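Local coordinates for uncharacterized protein (Staphylococcus aureus subsp. aureus, PDB 3H04) that is of unknown function but has an alpha/beta-hydrolase fold related to feruloyl esterases, and so is probably a serine hydrolase, at residues A[34-39]-A[65-70]. Numbering follows the deposited sequence.
Sequences YIHGGG and LSYRLL
H36 and Y67 extend toward one another across the contact with their ring planes only 6° apart, but the rings are displaced along each other and share little face. The Y67 hydroxyl lies over one face of the imidazole, its OH 3.3 Å from H36 CE1. Both ring nitrogens of H36 are engaged: ND1 donates to the carbonyl O of the next residue, G37, at 2.6 Å, although the bond is bent (136°), while NE2 is hydrogen-bonded, in the ring plane, to a water that accepts from the backbone N of Y67. G37 O takes a further hydrogen from a second water, which bonds to Y67 OH; the reach of that hydroxyl to H36 O, 3.4 Å, is weak at most. At the C-terminal end of strand 30-35, L65 N donates almost linearly to Y34 O (3.1 Å). A third water serves the same carbonyl, donating to Y34 O and L65 O and accepting from H36 N, thus bridging the segments as they part. The chi1 of I35, -49°, sets CG2 anti to the backbone N, where it packs 3.8 Å from Y67 CE2, and turns CG1 to meet L65 CG. The His-Gly-Gly-Gly run resembles the oxyanion-hole loop of related hydrolases. Parallel neighbouring strands 30-35 and 60-65 here pass into loops, with I35 against helix 105-116 and Y67 wedged between that helix and helix 75-91.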
loop_
_atom_site.group_PDB
_atom_site.type_symbol
_atom_site.label_atom_id
_atom_site.label_comp_id
_atom_site.label_asym_id
_atom_site.label_seq_id
_atom_site.Cartn_x
_atom_site.Cartn_y
_atom_site.Cartn_z
ATOM N N TYR A 34 1.697 -1.454 -8.365
ATOM C CA TYR A 34 2.336 -0.950 -7.169
ATOM C C TYR A 34 1.493 0.138 -6.502
ATOM O O TYR A 34 1.089 1.088 -7.159
ATOM C CB TYR A 34 3.733 -0.424 -7.465
ATOM C CG TYR A 34 4.318 0.312 -6.286
ATOM C CD1 TYR A 34 4.703 -0.375 -5.145
ATOM C CD2 TYR A 34 4.466 1.709 -6.302
ATOM C CE1 TYR A 34 5.184 0.279 -4.042
ATOM C CE2 TYR A 34 4.963 2.367 -5.217
ATOM C CZ TYR A 34 5.344 1.645 -4.080
ATOM O OH TYR A 34 5.823 2.277 -2.952
ATOM N N ILE A 35 1.264 -0.019 -5.185
ATOM C CA ILE A 35 0.492 0.935 -4.421
ATOM C C ILE A 35 1.351 1.432 -3.273
ATOM O O ILE A 35 1.749 0.652 -2.352
ATOM C CB ILE A 35 -0.841 0.327 -3.936
ATOM C CG1 ILE A 35 -1.562 -0.368 -5.092
ATOM C CG2 ILE A 35 -1.699 1.421 -3.267
ATOM C CD1 ILE A 35 -2.981 -0.773 -4.816
ATOM N N HIS A 36 1.669 2.733 -3.332
ATOM C CA HIS A 36 2.591 3.355 -2.396
ATOM C C HIS A 36 1.976 3.477 -1.025
ATOM O O HIS A 36 0.769 3.399 -0.904
ATOM C CB HIS A 36 2.973 4.784 -2.857
ATOM C CG HIS A 36 1.830 5.763 -2.817
ATOM N ND1 HIS A 36 1.560 6.552 -1.710
ATOM C CD2 HIS A 36 0.934 6.127 -3.768
ATOM C CE1 HIS A 36 0.506 7.317 -1.971
ATOM N NE2 HIS A 36 0.114 7.090 -3.217
ATOM N N GLY A 37 2.798 3.705 -0.022
ATOM C CA GLY A 37 2.306 3.861 1.333
ATOM C C GLY A 37 1.989 5.305 1.726
ATOM O O GLY A 37 1.738 6.142 0.869
ATOM N N GLY A 38 2.079 5.603 3.009
ATOM C CA GLY A 38 1.805 6.966 3.539
ATOM C C GLY A 38 0.572 7.115 4.393
ATOM O O GLY A 38 -0.025 8.229 4.505
ATOM N N GLY A 39 0.167 6.013 5.033
ATOM C CA GLY A 39 -0.965 5.992 5.976
ATOM C C GLY A 39 -2.290 6.491 5.404
ATOM O O GLY A 39 -3.169 6.900 6.162
ATOM N N LEU A 65 0.275 3.170 -9.330
ATOM C CA LEU A 65 -1.030 3.825 -9.385
ATOM C C LEU A 65 -1.202 4.919 -8.382
ATOM O O LEU A 65 -0.453 5.021 -7.439
ATOM C CB LEU A 65 -2.236 2.856 -9.312
ATOM C CG LEU A 65 -2.669 2.086 -8.100
ATOM C CD1 LEU A 65 -3.212 2.932 -6.982
ATOM C CD2 LEU A 65 -3.744 0.973 -8.578
ATOM N N SER A 66 -2.194 5.763 -8.621
ATOM C CA SER A 66 -2.487 6.879 -7.726
ATOM C C SER A 66 -3.912 6.800 -7.228
ATOM O O SER A 66 -4.774 6.173 -7.873
ATOM C CB SER A 66 -2.222 8.193 -8.448
ATOM O OG SER A 66 -0.804 8.276 -8.704
ATOM N N TYR A 67 -4.144 7.399 -6.055
ATOM C CA TYR A 67 -5.483 7.514 -5.493
ATOM C C TYR A 67 -5.535 8.824 -4.709
ATOM O O TYR A 67 -4.502 9.305 -4.260
ATOM C CB TYR A 67 -5.794 6.325 -4.567
ATOM C CG TYR A 67 -4.751 6.109 -3.514
ATOM C CD1 TYR A 67 -4.855 6.744 -2.272
ATOM C CD2 TYR A 67 -3.671 5.275 -3.728
ATOM C CE1 TYR A 67 -3.882 6.545 -1.289
ATOM C CE2 TYR A 67 -2.700 5.057 -2.742
ATOM C CZ TYR A 67 -2.832 5.700 -1.529
ATOM O OH TYR A 67 -1.872 5.539 -0.583
ATOM N N ARG A 68 -6.739 9.365 -4.528
ATOM C CA ARG A 68 -6.918 10.587 -3.734
ATOM C C ARG A 68 -6.669 10.295 -2.246
ATOM O O ARG A 68 -7.001 9.245 -1.718
ATOM C CB ARG A 68 -8.285 11.212 -4.040
ATOM C CG ARG A 68 -8.299 11.961 -5.387
ATOM C CD ARG A 68 -9.704 12.408 -5.787
ATOM N NE ARG A 68 -10.522 11.303 -6.273
ATOM C CZ ARG A 68 -11.756 11.464 -6.738
ATOM N NH1 ARG A 68 -12.324 12.680 -6.742
ATOM N NH2 ARG A 68 -12.431 10.428 -7.180
ATOM N N LEU A 69 -6.034 11.221 -1.559
ATOM C CA LEU A 69 -5.664 11.001 -0.187
ATOM C C LEU A 69 -6.680 11.465 0.836
ATOM O O LEU A 69 -7.461 12.423 0.599
ATOM C CB LEU A 69 -4.337 11.715 0.065
ATOM C CG LEU A 69 -3.176 11.310 -0.852
ATOM C CD1 LEU A 69 -1.973 12.306 -0.741
ATOM C CD2 LEU A 69 -2.728 9.849 -0.693
ATOM N N LEU A 70 -6.635 10.831 2.011
ATOM C CA LEU A 70 -7.275 11.418 3.199
ATOM C C LEU A 70 -6.496 12.665 3.625
ATOM O O LEU A 70 -5.312 12.737 3.404
ATOM C CB LEU A 70 -7.334 10.440 4.355
ATOM C CG LEU A 70 -7.809 9.005 4.171
ATOM C CD1 LEU A 70 -7.386 8.302 5.455
ATOM C CD2 LEU A 70 -9.286 8.941 3.947
HETATM O O HOH W 1 1.648 3.745 -6.053
HETATM O O HOH W 2 -1.928 8.473 -4.331
HETATM O O HOH W 3 -0.906 7.225 1.424
#